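Local structure of LacI family sugar-binding transcriptional regulator (Enterococcus faecalis V583, 4RK0) at residues Ser7-Val12 with Asn37-Leu42; Ile41-Asp46 with Glu54-Leu59; Arg61-Gly66 with Lys86-Ile91; Val128-Pro133 with Glu153-Ile158. The protein binds a sugar such as ribose and probably regulates transcription as a DNA-binding repressor of the LacI family. One frame throughout, in Å; residues are numbered along the deposited sequence.

How the contacts relate
Contacts 1, 2 and 3 sit on one side of the chain's centre and serve the same sheet. Contact 4 lies on the opposite side, in a second, parallel sheet, with its centre about 40 Å from that of contact 1. Contacts 1 and 4 are alike: parallel strand pairs of beta-alpha-beta units, buried and knit by backbone hydrogen bonds. Contact 2 is also buried, but it is helix-on-strand packing of apolar groups and one sulfur. Contact 3 is only partly buried and relies on carbonyls, a water and two apolar side chains. Strand 39-44 serves contacts 1 and 2, and both touch the second subunit. Asp65 ties contact 3 to contact 1 by accepting from Thr9.

Contact 1 (Ser7-Val12 with Asn37-Leu42); sequences SKTIGV and NFILIL. Unlike the reference sequence in segment 37-42: Ile41 (reference Met).
Strands 9-12 and 39-42 run parallel at an angle of 31°, with an axis separation of 4.6 Å, and pair Thr9 with Ile39 through Val12 with Leu42. Four backbone hydrogen bonds zigzag between them. Ile39 N gives to Lys8 O, and Ile10 N gives to Ile39 O at 2.8 Å. Ile41 N then gives to Ile10 O, and Val12 N to Ile41 O. The Ile10 N bond is almost straight, 177° at the hydrogen.

Just before the paired residues, Lys8 lies across the Phe38 ring. Its CB stands over one face, 4.1 Å from the ring centroid, as a CH-pi contact. Lys8 CD comes over the ring too, 3.9 Å from Phe38 CE1. Ile10 reaches the ring obliquely with CG1, 3.7 Å from Phe38 CD2.

The pair forms the two strands of a right-handed beta-alpha-beta unit, with helix 20-35 as the connection. Asn37 ends that helix with a Schellman motif. Leu40 and Ile10 both meet the helix, and Ile10 and Phe38 also touch helix 233-249.

Ile10, Val12 and Leu40 share one face of the sheet. Val12 CG2 packs on Leu40 CG at 3.6 Å. Thr9 and Ile39 stand side by side on the other face, where Thr9 CG2 meets Ile39 CG1 at 3.5 Å. At chi1 59° OG1 lies between the backbone N and the carbonyl carbon of Thr9, and CG2 is anti to that carbon. Thr9 OG1 shares a hydrogen bond with Ser7 OG, 3.2 Å. Leu40 and Ile41 pair in an antiparallel ladder with a strand of the second subunit, so the sheet runs on across the interface.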
loop_
_atom_site.group_PDB
_atom_site.type_symbol
_atom_site.label_atom_id
_atom_site.label_comp_id
_atom_site.label_asym_id
_atom_site.label_seq_id
_atom_site.Cartn_x
_atom_site.Cartn_y
_atom_site.Cartn_z
ATOM N N SER A 7 11.067 -22.300 15.617
ATOM C CA SER A 7 9.940 -21.313 15.500
ATOM C C SER A 7 9.560 -21.002 14.042
ATOM O O SER A 7 8.401 -20.690 13.759
ATOM C CB SER A 7 10.290 -20.020 16.243
ATOM O OG SER A 7 11.339 -19.313 15.593
ATOM N N LYS A 8 10.530 -21.105 13.127
ATOM C CA LYS A 8 10.321 -20.830 11.692
ATOM C C LYS A 8 9.803 -19.395 11.455
ATOM O O LYS A 8 8.793 -19.173 10.800
ATOM C CB LYS A 8 9.409 -21.881 11.064
ATOM C CG LYS A 8 10.031 -23.290 11.008
ATOM C CD LYS A 8 9.522 -24.053 9.793
ATOM C CE LYS A 8 9.906 -25.519 9.842
ATOM N NZ LYS A 8 9.155 -26.254 10.896
ATOM N N THR A 9 10.528 -18.432 12.002
ATOM C CA THR A 9 10.160 -17.026 11.936
ATOM C C THR A 9 11.185 -16.260 11.108
ATOM O O THR A 9 12.385 -16.477 11.243
ATOM C CB THR A 9 10.064 -16.425 13.360
ATOM O OG1 THR A 9 11.322 -16.572 14.037
ATOM C CG2 THR A 9 8.980 -17.114 14.169
ATOM N N ILE A 10 10.720 -15.361 10.231
ATOM C CA ILE A 10 11.603 -14.454 9.508
ATOM C C ILE A 10 11.267 -12.980 9.787
ATOM O O ILE A 10 10.142 -12.557 9.557
ATOM C CB ILE A 10 11.464 -14.627 7.998
ATOM C CG1 ILE A 10 11.734 -16.080 7.603
ATOM C CG2 ILE A 10 12.380 -13.650 7.262
ATOM C CD1 ILE A 10 13.186 -16.495 7.698
ATOM N N GLY A 11 12.240 -12.187 10.237
ATOM C CA GLY A 11 12.001 -10.741 10.464
ATOM C C GLY A 11 12.226 -9.918 9.214
ATOM O O GLY A 11 13.203 -10.116 8.543
ATOM N N VAL A 12 11.292 -9.024 8.874
ATOM C CA VAL A 12 11.401 -8.251 7.659
ATOM C C VAL A 12 11.343 -6.781 8.014
ATOM O O VAL A 12 10.364 -6.344 8.598
ATOM C CB VAL A 12 10.233 -8.549 6.712
ATOM C CG1 VAL A 12 10.359 -7.658 5.472
ATOM C CG2 VAL A 12 10.242 -10.035 6.343
ATOM N N ASN A 37 5.856 -22.758 5.545
ATOM C CA ASN A 37 5.314 -22.541 6.898
ATOM C C ASN A 37 6.172 -21.614 7.781
ATOM O O ASN A 37 6.182 -21.745 9.014
ATOM C CB ASN A 37 5.021 -23.875 7.613
ATOM C CG ASN A 37 3.797 -24.581 7.059
ATOM O OD1 ASN A 37 3.802 -25.802 6.907
ATOM N ND2 ASN A 37 2.739 -23.820 6.754
ATOM N N PHE A 38 6.867 -20.669 7.143
ATOM C CA PHE A 38 7.532 -19.577 7.874
ATOM C C PHE A 38 6.577 -18.423 8.102
ATOM O O PHE A 38 5.741 -18.117 7.238
ATOM C CB PHE A 38 8.766 -19.098 7.124
ATOM C CG PHE A 38 9.959 -19.988 7.319
ATOM C CD1 PHE A 38 10.036 -21.209 6.659
ATOM C CD2 PHE A 38 11.007 -19.616 8.187
ATOM C CE1 PHE A 38 11.129 -22.043 6.833
ATOM C CE2 PHE A 38 12.105 -20.450 8.363
ATOM C CZ PHE A 38 12.166 -21.662 7.680
ATOM N N ILE A 39 6.688 -17.792 9.270
ATOM C CA ILE A 39 5.882 -16.622 9.573
ATOM C C ILE A 39 6.728 -15.332 9.462
ATOM O O ILE A 39 7.921 -15.325 9.754
ATOM C CB ILE A 39 5.161 -16.733 10.941
ATOM C CG1 ILE A 39 6.148 -16.825 12.092
ATOM C CG2 ILE A 39 4.243 -17.949 10.966
ATOM C CD1 ILE A 39 5.487 -16.811 13.457
ATOM N N LEU A 40 6.091 -14.256 9.004
ATOM C CA LEU A 40 6.762 -13.002 8.699
ATOM C C LEU A 40 6.551 -12.058 9.863
ATOM O O LEU A 40 5.419 -11.743 10.212
ATOM C CB LEU A 40 6.184 -12.393 7.410
ATOM C CG LEU A 40 6.901 -11.165 6.783
ATOM C CD1 LEU A 40 6.609 -11.072 5.297
ATOM C CD2 LEU A 40 6.532 -9.866 7.483
ATOM N N ILE A 41 7.646 -11.664 10.491
ATOM C CA ILE A 41 7.630 -10.637 11.539
ATOM C C ILE A 41 7.825 -9.296 10.849
ATOM O O ILE A 41 8.836 -9.078 10.219
ATOM C CB ILE A 41 8.798 -10.850 12.539
ATOM C CG1 ILE A 41 8.720 -12.228 13.195
ATOM C CG2 ILE A 41 8.836 -9.730 13.575
ATOM C CD1 ILE A 41 7.394 -12.569 13.825
ATOM N N LEU A 42 6.849 -8.403 10.965
ATOM C CA LEU A 42 6.901 -7.189 10.183
ATOM C C LEU A 42 7.402 -6.032 11.018
ATOM O O LEU A 42 6.842 -5.723 12.067
ATOM C CB LEU A 42 5.526 -6.848 9.629
ATOM C CG LEU A 42 5.530 -5.566 8.798
ATOM C CD1 LEU A 42 6.242 -5.749 7.480
ATOM C CD2 LEU A 42 4.095 -5.124 8.599
#

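Contact 2 (Ile41-Asp46 with Glu54-Leu59); sequences ILCNAD and EYLTEL. Unlike the reference sequence in segment 41-46: Ile41 (reference Met).
The Tyr55 ring meets Cys43 at its edge, in a sulfur-aromatic contact. Cys43 SG lies 3.9 Å from Tyr55 CE2, close to the ring plane and 81° off the ring normal. A water also sits at the edge, in the plane of the ring. The same ring stacks with Tyr34 of the second subunit.

This is helix-on-sheet packing in the periplasmic-binding-protein-like fold. Helix 54-59 crosses strand 41-44 at 148°, with the axes 9.8 Å apart. Strand 39-44, of which these residues are part, is an edge strand of its sheet within the chain.

Cys43 is the centre of the packing. Its SG is anti to the backbone N (chi1 179°), which brings the sulfur up to both Tyr55 and Leu56. Leu56 CD1 touches Cys43 SG at 3.4 Å, and Leu56 CD2 meets Ala45 CB at 4.1 Å. Leu59 reaches back along the strand and crosses Ile41, with Leu59 CD1 3.9 Å from Ile41 CG2. Both Cys43 and Leu59 also pack on Ile13 of the neighbouring strand.

Tyr55 OH is hydrogen-bonded to Phe38 O of the second subunit. The water donates to Tyr55 OH and to Leu42 O, at 2.8 Å from each oxygen.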
loop_
_atom_site.group_PDB
_atom_site.type_symbol
_atom_site.label_atom_id
_atom_site.label_comp_id
_atom_site.label_asym_id
_atom_site.label_seq_id
_atom_site.Cartn_x
_atom_site.Cartn_y
_atom_site.Cartn_z
ATOM N N ILE A 41 7.646 -11.664 10.491
ATOM C CA ILE A 41 7.630 -10.637 11.539
ATOM C C ILE A 41 7.825 -9.296 10.849
ATOM O O ILE A 41 8.836 -9.078 10.219
ATOM C CB ILE A 41 8.798 -10.850 12.539
ATOM C CG1 ILE A 41 8.720 -12.228 13.195
ATOM C CG2 ILE A 41 8.836 -9.730 13.575
ATOM C CD1 ILE A 41 7.394 -12.569 13.825
ATOM N N LEU A 42 6.849 -8.403 10.965
ATOM C CA LEU A 42 6.901 -7.189 10.183
ATOM C C LEU A 42 7.402 -6.032 11.018
ATOM O O LEU A 42 6.842 -5.723 12.067
ATOM C CB LEU A 42 5.526 -6.848 9.629
ATOM C CG LEU A 42 5.530 -5.566 8.798
ATOM C CD1 LEU A 42 6.242 -5.749 7.480
ATOM C CD2 LEU A 42 4.095 -5.124 8.599
ATOM N N CYS A 43 8.404 -5.356 10.486
ATOM C CA CYS A 43 8.950 -4.174 11.111
ATOM C C CYS A 43 9.145 -3.080 10.063
ATOM O O CYS A 43 10.131 -3.047 9.345
ATOM C CB CYS A 43 10.287 -4.502 11.738
ATOM S SG CYS A 43 11.116 -3.077 12.550
ATOM N N ASN A 44 8.203 -2.158 9.990
ATOM C CA ASN A 44 8.412 -1.022 9.117
ATOM C C ASN A 44 8.922 0.129 9.951
ATOM O O ASN A 44 8.337 0.503 10.980
ATOM C CB ASN A 44 7.163 -0.642 8.312
ATOM C CG ASN A 44 5.913 -0.695 9.128
ATOM O OD1 ASN A 44 5.513 -1.771 9.579
ATOM N ND2 ASN A 44 5.273 0.456 9.319
ATOM N N ALA A 45 10.028 0.685 9.489
ATOM C CA ALA A 45 10.804 1.603 10.295
ATOM C C ALA A 45 10.077 2.921 10.570
ATOM O O ALA A 45 10.282 3.533 11.621
ATOM C CB ALA A 45 12.132 1.858 9.618
ATOM N N ASP A 46 9.206 3.341 9.650
ATOM C CA ASP A 46 8.493 4.624 9.783
ATOM C C ASP A 46 7.619 4.688 11.038
ATOM O O ASP A 46 7.394 5.778 11.581
ATOM C CB ASP A 46 7.637 4.922 8.537
ATOM C CG ASP A 46 6.435 4.004 8.426
ATOM O OD1 ASP A 46 6.627 2.779 8.380
ATOM O OD2 ASP A 46 5.294 4.490 8.400
ATOM N N GLU A 54 14.614 2.636 18.780
ATOM C CA GLU A 54 14.673 1.715 19.903
ATOM C C GLU A 54 14.002 0.388 19.571
ATOM O O GLU A 54 14.426 -0.687 20.003
ATOM C CB GLU A 54 13.987 2.323 21.140
ATOM C CG GLU A 54 14.638 3.583 21.678
ATOM C CD GLU A 54 13.832 4.203 22.794
ATOM O OE1 GLU A 54 13.133 3.467 23.527
ATOM O OE2 GLU A 54 13.894 5.437 22.929
ATOM N N TYR A 55 12.925 0.458 18.811
ATOM C CA TYR A 55 12.210 -0.754 18.471
ATOM C C TYR A 55 13.001 -1.602 17.495
ATOM O O TYR A 55 13.044 -2.845 17.632
ATOM C CB TYR A 55 10.860 -0.432 17.855
ATOM C CG TYR A 55 10.081 -1.673 17.559
ATOM C CD1 TYR A 55 9.433 -2.355 18.594
ATOM C CD2 TYR A 55 9.998 -2.188 16.267
ATOM C CE1 TYR A 55 8.696 -3.495 18.338
ATOM C CE2 TYR A 55 9.275 -3.344 16.006
ATOM C CZ TYR A 55 8.626 -3.992 17.049
ATOM O OH TYR A 55 7.878 -5.134 16.847
ATOM N N LEU A 56 13.612 -0.950 16.512
ATOM C CA LEU A 56 14.475 -1.631 15.568
ATOM C C LEU A 56 15.632 -2.310 16.269
ATOM O O LEU A 56 15.878 -3.476 16.026
ATOM C CB LEU A 56 15.041 -0.683 14.499
ATOM C CG LEU A 56 14.302 -0.560 13.161
ATOM C CD1 LEU A 56 12.829 -0.252 13.342
ATOM C CD2 LEU A 56 14.962 0.501 12.299
ATOM N N THR A 57 16.346 -1.583 17.131
ATOM C CA THR A 57 17.493 -2.170 17.841
ATOM C C THR A 57 17.075 -3.345 18.719
ATOM O O THR A 57 17.820 -4.313 18.856
ATOM C CB THR A 57 18.274 -1.094 18.664
ATOM O OG1 THR A 57 17.372 -0.361 19.503
ATOM C CG2 THR A 57 18.971 -0.142 17.740
ATOM N N GLU A 58 15.882 -3.301 19.290
ATOM C CA GLU A 58 15.400 -4.416 20.094
ATOM C C GLU A 58 14.909 -5.575 19.222
ATOM O O GLU A 58 15.027 -6.745 19.589
ATOM C CB GLU A 58 14.281 -3.952 21.017
ATOM C CG GLU A 58 14.248 -4.646 22.366
ATOM C CD GLU A 58 13.812 -3.709 23.476
ATOM O OE1 GLU A 58 12.889 -2.898 23.245
ATOM O OE2 GLU A 58 14.394 -3.781 24.578
ATOM N N LEU A 59 14.362 -5.256 18.058
ATOM C CA LEU A 59 13.890 -6.301 17.167
ATOM C C LEU A 59 15.060 -7.071 16.574
ATOM O O LEU A 59 15.070 -8.320 16.569
ATOM C CB LEU A 59 12.975 -5.734 16.098
ATOM C CG LEU A 59 12.391 -6.806 15.163
ATOM C CD1 LEU A 59 11.239 -7.554 15.813
ATOM C CD2 LEU A 59 11.922 -6.145 13.900
HETATM O O HOH W 1 7.149 -6.745 14.684
#

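Contact 3 (Arg61-Gly66 with Lys86-Ile91); sequences RRSVDG and KKIPFI
Ile88 holds CG2 anti to its backbone N and CG1 anti to its carbonyl carbon (chi1 -61°), and this sets both of its branches against the backbone of 61-66. Ile88 CG2 lies 3.4 Å from Val64 O. Ile88 CD1, at the end of the extended branch (chi2 -172°), comes 3.7 Å from Val64 O and 4.0 Å from Arg62 O. Within these segments the isoleucine meets mainly peptide carbonyls.

Lys86 bends at chi3 (66°), and its ammonium group turns to the carbonyls at the start of the loop. A water bridges the gap. It accepts from Lys86 NZ at 2.8 Å and donates to Arg62 O. Lys86 NZ also comes near Arg61 O, but the angle is poor for a hydrogen bond.

Both segments lead into neighbouring parallel strands of one sheet, 66-69 and 90-93. The contact joins the entries of the two strands of a beta-alpha-beta unit, with helix 76-86 between them. Lys87 ends this helix in a Schellman motif. On the other segment Ser63 centres an inverse gamma turn, whose Val64 N to Arg62 O bond is weak.

Pro89 sets CG and CD against the loop, with Pro89 CG 3.2 Å from Asp65 O. Gly66 follows, and Gly66 CA makes a C-H...O contact with Pro89 O at 3.3 Å. Pro89 also packs on Arg247 and Ile248 of helix 233-249. Asp65 OD2 accepts a hydrogen bond from Thr9 N, which links this loop to strand 9-14. Arg61 NH2 gives to Thr57 O and its NH1 forms a salt bridge with Glu81, while Arg62 NE gives to Glu58 O.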
loop_
_atom_site.group_PDB
_atom_site.type_symbol
_atom_site.label_atom_id
_atom_site.label_comp_id
_atom_site.label_asym_id
_atom_site.label_seq_id
_atom_site.Cartn_x
_atom_site.Cartn_y
_atom_site.Cartn_z
ATOM N N ARG A 61 17.617 -7.860 17.804
ATOM C CA ARG A 61 18.222 -8.742 18.811
ATOM C C ARG A 61 17.340 -9.954 19.211
ATOM O O ARG A 61 17.711 -10.701 20.113
ATOM C CB ARG A 61 18.568 -7.936 20.070
ATOM C CG ARG A 61 19.677 -6.936 19.872
ATOM C CD ARG A 61 19.815 -6.003 21.068
ATOM N NE ARG A 61 21.129 -5.354 21.073
ATOM C CZ ARG A 61 21.494 -4.349 20.279
ATOM N NH1 ARG A 61 22.724 -3.853 20.382
ATOM N NH2 ARG A 61 20.649 -3.835 19.380
ATOM N N ARG A 62 16.176 -10.114 18.589
ATOM C CA ARG A 62 15.324 -11.272 18.844
ATOM C C ARG A 62 15.944 -12.482 18.187
ATOM O O ARG A 62 16.643 -12.352 17.167
ATOM C CB ARG A 62 13.939 -11.115 18.228
ATOM C CG ARG A 62 13.176 -9.869 18.615
ATOM C CD ARG A 62 13.111 -9.594 20.105
ATOM N NE ARG A 62 12.416 -8.321 20.257
ATOM C CZ ARG A 62 11.175 -8.158 20.710
ATOM N NH1 ARG A 62 10.667 -6.943 20.741
ATOM N NH2 ARG A 62 10.445 -9.183 21.141
ATOM N N SER A 63 15.641 -13.657 18.735
ATOM C CA SER A 63 16.179 -14.908 18.199
ATOM C C SER A 63 15.226 -15.527 17.155
ATOM O O SER A 63 14.488 -16.484 17.421
ATOM C CB SER A 63 16.506 -15.880 19.339
ATOM O OG SER A 63 17.699 -16.589 19.047
ATOM N N VAL A 64 15.258 -14.950 15.957
ATOM C CA VAL A 64 14.484 -15.448 14.819
ATOM C C VAL A 64 15.403 -16.259 13.943
ATOM O O VAL A 64 16.632 -16.203 14.069
ATOM C CB VAL A 64 13.835 -14.323 13.951
ATOM C CG1 VAL A 64 12.809 -13.550 14.748
ATOM C CG2 VAL A 64 14.888 -13.394 13.361
ATOM N N ASP A 65 14.793 -16.992 13.017
ATOM C CA ASP A 65 15.533 -17.846 12.125
ATOM C C ASP A 65 16.246 -17.060 11.043
ATOM O O ASP A 65 17.258 -17.508 10.509
ATOM C CB ASP A 65 14.599 -18.903 11.541
ATOM C CG ASP A 65 14.004 -19.781 12.615
ATOM O OD1 ASP A 65 14.767 -20.251 13.484
ATOM O OD2 ASP A 65 12.776 -19.977 12.616
ATOM N N GLY A 66 15.767 -15.857 10.726
ATOM C CA GLY A 66 16.468 -15.063 9.721
ATOM C C GLY A 66 15.831 -13.694 9.512
ATOM O O GLY A 66 14.695 -13.484 9.916
ATOM N N LYS A 86 25.843 -14.026 16.351
ATOM C CA LYS A 86 24.949 -15.114 16.804
ATOM C C LYS A 86 24.706 -16.153 15.704
ATOM O O LYS A 86 23.984 -17.127 15.911
ATOM C CB LYS A 86 23.619 -14.554 17.320
ATOM C CG LYS A 86 23.733 -13.750 18.609
ATOM C CD LYS A 86 22.533 -12.835 18.835
ATOM C CE LYS A 86 21.239 -13.597 19.064
ATOM N NZ LYS A 86 20.088 -12.658 19.141
ATOM N N LYS A 87 25.333 -15.929 14.542
ATOM C CA LYS A 87 25.151 -16.778 13.347
ATOM C C LYS A 87 23.696 -16.770 12.857
ATOM O O LYS A 87 23.160 -17.814 12.441
ATOM C CB LYS A 87 25.585 -18.234 13.613
ATOM C CG LYS A 87 26.875 -18.427 14.401
ATOM C CD LYS A 87 28.107 -18.385 13.525
ATOM C CE LYS A 87 29.270 -19.039 14.252
ATOM N NZ LYS A 87 30.576 -18.718 13.622
ATOM N N ILE A 88 23.041 -15.612 12.914
ATOM C CA ILE A 88 21.661 -15.537 12.437
ATOM C C ILE A 88 21.763 -15.023 11.023
ATOM O O ILE A 88 22.315 -13.965 10.782
ATOM C CB ILE A 88 20.717 -14.677 13.286
ATOM C CG1 ILE A 88 20.622 -15.254 14.696
ATOM C CG2 ILE A 88 19.325 -14.680 12.664
ATOM C CD1 ILE A 88 19.579 -14.600 15.577
ATOM N N PRO A 89 21.292 -15.824 10.071
ATOM C CA PRO A 89 21.439 -15.444 8.683
ATOM C C PRO A 89 20.533 -14.252 8.328
ATOM O O PRO A 89 19.491 -14.055 8.956
ATOM C CB PRO A 89 21.001 -16.703 7.938
ATOM C CG PRO A 89 20.028 -17.347 8.852
ATOM C CD PRO A 89 20.545 -17.081 10.227
ATOM N N PHE A 90 20.999 -13.466 7.387
ATOM C CA PHE A 90 20.265 -12.319 6.876
ATOM C C PHE A 90 20.594 -12.017 5.416
ATOM O O PHE A 90 21.514 -12.567 4.822
ATOM C CB PHE A 90 20.565 -11.090 7.736
ATOM C CG PHE A 90 21.982 -10.579 7.592
ATOM C CD1 PHE A 90 23.007 -11.087 8.366
ATOM C CD2 PHE A 90 22.284 -9.617 6.661
ATOM C CE1 PHE A 90 24.310 -10.627 8.206
ATOM C CE2 PHE A 90 23.571 -9.150 6.497
ATOM C CZ PHE A 90 24.601 -9.661 7.273
ATOM N N ILE A 91 19.799 -11.127 4.829
ATOM C CA ILE A 91 19.973 -10.717 3.465
ATOM C C ILE A 91 19.538 -9.241 3.383
ATOM O O ILE A 91 18.642 -8.838 4.096
ATOM C CB ILE A 91 19.160 -11.626 2.498
ATOM C CG1 ILE A 91 19.445 -11.275 1.043
ATOM C CG2 ILE A 91 17.666 -11.593 2.821
ATOM C CD1 ILE A 91 19.131 -12.443 0.110
HETATM O O HOH W 2 18.979 -11.531 16.861
#

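Contact 4 (Val128-Pro133 with Glu153-Ile158); sequences VIVVMP and EKVQLI
Ile129 lies alongside Gln156, and Ile129 CD1 rests on the aliphatic part of that side chain, 3.7 Å from Gln156 CB. The glutamine runs extended, CG anti to the backbone N (chi1 175°), so that CG and CD follow past the same methyl. The other branch of Ile129 turns to Ile158, and Ile129 CG2 lies 3.8 Å from Ile158 CD1. Ile158 and Val131 both pack on Ala170 of helix 164-175.

On the other face of the sheet the valines pack by their methyls. Val130 CG2 meets Val155 CG1 at 3.8 Å, and Val128 CG2 reaches Val155 CG2. Phe147 of helix 138-150 packs on all three of these valines. Leu157 sits further along this face. Leu157 CD1 lies 3.4 Å from Met132 SD, and the distance to Met132 CG is also tight. Met132 has CG between its backbone N and carbonyl carbon (chi1 71°), and in this rotamer the thioether comes across to the leucine methyl.

These are the two strands of a beta-alpha-beta unit, 127-132 and 154-159, joined through helix 138-150. They belong to the parallel sheet of the second lobe of the periplasmic-binding-protein-like fold. Strand 154-159 is at its edge within the chain, and 127-132 pairs next with 181-184.

The strands run parallel at 27°, with Val128 opposite Val155. Five backbone hydrogen bonds join them. Val128 N gives to Lys154 O, and Gln156 N to Val128 O. Val130 N then gives to Gln156 O at 2.8 Å. Ile158 N gives to Val130 O, and Met132 N to Ile158 O at 3.0 Å.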
loop_
_atom_site.group_PDB
_atom_site.type_symbol
_atom_site.label_atom_id
_atom_site.label_comp_id
_atom_site.label_asym_id
_atom_site.label_seq_id
_atom_site.Cartn_x
_atom_site.Cartn_y
_atom_site.Cartn_z
ATOM N N VAL A 128 16.212 19.699 -17.744
ATOM C CA VAL A 128 15.444 18.789 -16.901
ATOM C C VAL A 128 15.744 18.946 -15.434
ATOM O O VAL A 128 16.785 19.458 -15.036
ATOM C CB VAL A 128 15.694 17.323 -17.267
ATOM C CG1 VAL A 128 15.308 17.052 -18.705
ATOM C CG2 VAL A 128 17.153 16.940 -17.003
ATOM N N ILE A 129 14.802 18.468 -14.631
ATOM C CA ILE A 129 14.906 18.488 -13.201
ATOM C C ILE A 129 14.878 17.058 -12.735
ATOM O O ILE A 129 14.092 16.263 -13.245
ATOM C CB ILE A 129 13.698 19.191 -12.542
ATOM C CG1 ILE A 129 13.526 20.630 -13.016
ATOM C CG2 ILE A 129 13.829 19.096 -11.043
ATOM C CD1 ILE A 129 14.427 21.612 -12.317
ATOM N N VAL A 130 15.714 16.734 -11.761
ATOM C CA VAL A 130 15.624 15.469 -11.064
ATOM C C VAL A 130 15.136 15.763 -9.664
ATOM O O VAL A 130 15.716 16.595 -8.956
ATOM C CB VAL A 130 16.978 14.731 -10.994
ATOM C CG1 VAL A 130 16.810 13.414 -10.241
ATOM C CG2 VAL A 130 17.527 14.483 -12.380
ATOM N N VAL A 131 14.049 15.111 -9.256
ATOM C CA VAL A 131 13.460 15.387 -7.954
ATOM C C VAL A 131 13.715 14.181 -7.081
ATOM O O VAL A 131 13.290 13.040 -7.406
ATOM C CB VAL A 131 11.926 15.631 -8.049
ATOM C CG1 VAL A 131 11.349 15.929 -6.676
ATOM C CG2 VAL A 131 11.598 16.753 -9.001
ATOM N N MET A 132 14.399 14.412 -5.966
ATOM C CA MET A 132 14.876 13.298 -5.120
ATOM C C MET A 132 15.111 13.715 -3.676
ATOM O O MET A 132 15.173 14.898 -3.414
ATOM C CB MET A 132 16.163 12.740 -5.737
ATOM C CG MET A 132 17.409 13.621 -5.644
ATOM S SD MET A 132 18.739 12.843 -6.632
ATOM C CE MET A 132 19.100 11.396 -5.655
ATOM N N PRO A 133 15.258 12.751 -2.737
ATOM C CA PRO A 133 15.490 13.116 -1.353
ATOM C C PRO A 133 16.916 13.525 -1.106
ATOM O O PRO A 133 17.788 13.159 -1.888
ATOM C CB PRO A 133 15.159 11.843 -0.561
ATOM C CG PRO A 133 15.366 10.725 -1.524
ATOM C CD PRO A 133 15.222 11.286 -2.917
ATOM N N GLU A 153 23.133 17.463 -21.157
ATOM C CA GLU A 153 22.512 18.801 -21.182
ATOM C C GLU A 153 22.255 19.306 -19.733
ATOM O O GLU A 153 22.836 18.785 -18.800
ATOM C CB GLU A 153 21.273 18.758 -22.071
ATOM C CG GLU A 153 21.610 18.281 -23.490
ATOM C CD GLU A 153 20.455 17.557 -24.163
ATOM O OE1 GLU A 153 20.549 16.331 -24.408
ATOM O OE2 GLU A 153 19.441 18.216 -24.448
ATOM N N LYS A 154 21.432 20.335 -19.558
ATOM C CA LYS A 154 21.301 21.027 -18.261
ATOM C C LYS A 154 20.371 20.245 -17.344
ATOM O O LYS A 154 19.237 19.937 -17.713
ATOM C CB LYS A 154 20.781 22.453 -18.474
ATOM C CG LYS A 154 21.737 23.312 -19.303
ATOM C CD LYS A 154 21.018 24.270 -20.244
ATOM C CE LYS A 154 22.005 25.054 -21.101
ATOM N NZ LYS A 154 21.314 26.054 -21.960
ATOM N N VAL A 155 20.893 19.864 -16.186
ATOM C CA VAL A 155 20.151 19.137 -15.165
ATOM C C VAL A 155 20.149 19.935 -13.883
ATOM O O VAL A 155 21.203 20.383 -13.440
ATOM C CB VAL A 155 20.824 17.798 -14.831
ATOM C CG1 VAL A 155 19.998 17.034 -13.803
ATOM C CG2 VAL A 155 21.064 16.971 -16.082
ATOM N N GLN A 156 18.967 20.122 -13.295
ATOM C CA GLN A 156 18.864 20.675 -11.976
ATOM C C GLN A 156 18.234 19.689 -11.000
ATOM O O GLN A 156 17.309 18.945 -11.315
ATOM C CB GLN A 156 18.094 22.000 -12.011
ATOM C CG GLN A 156 17.845 22.599 -10.632
ATOM C CD GLN A 156 17.236 23.991 -10.684
ATOM O OE1 GLN A 156 17.218 24.647 -11.733
ATOM N NE2 GLN A 156 16.727 24.447 -9.546
ATOM N N LEU A 157 18.784 19.712 -9.809
ATOM C CA LEU A 157 18.409 18.841 -8.708
ATOM C C LEU A 157 17.485 19.594 -7.758
ATOM O O LEU A 157 17.836 20.679 -7.282
ATOM C CB LEU A 157 19.674 18.408 -7.974
ATOM C CG LEU A 157 19.506 17.370 -6.875
ATOM C CD1 LEU A 157 18.893 16.109 -7.449
ATOM C CD2 LEU A 157 20.845 17.066 -6.221
ATOM N N ILE A 158 16.305 19.045 -7.492
ATOM C CA ILE A 158 15.474 19.554 -6.386
ATOM C C ILE A 158 15.311 18.470 -5.350
ATOM O O ILE A 158 14.882 17.370 -5.668
ATOM C CB ILE A 158 14.104 20.066 -6.857
ATOM C CG1 ILE A 158 14.294 21.287 -7.763
ATOM C CG2 ILE A 158 13.210 20.394 -5.654
ATOM C CD1 ILE A 158 13.031 21.780 -8.426
#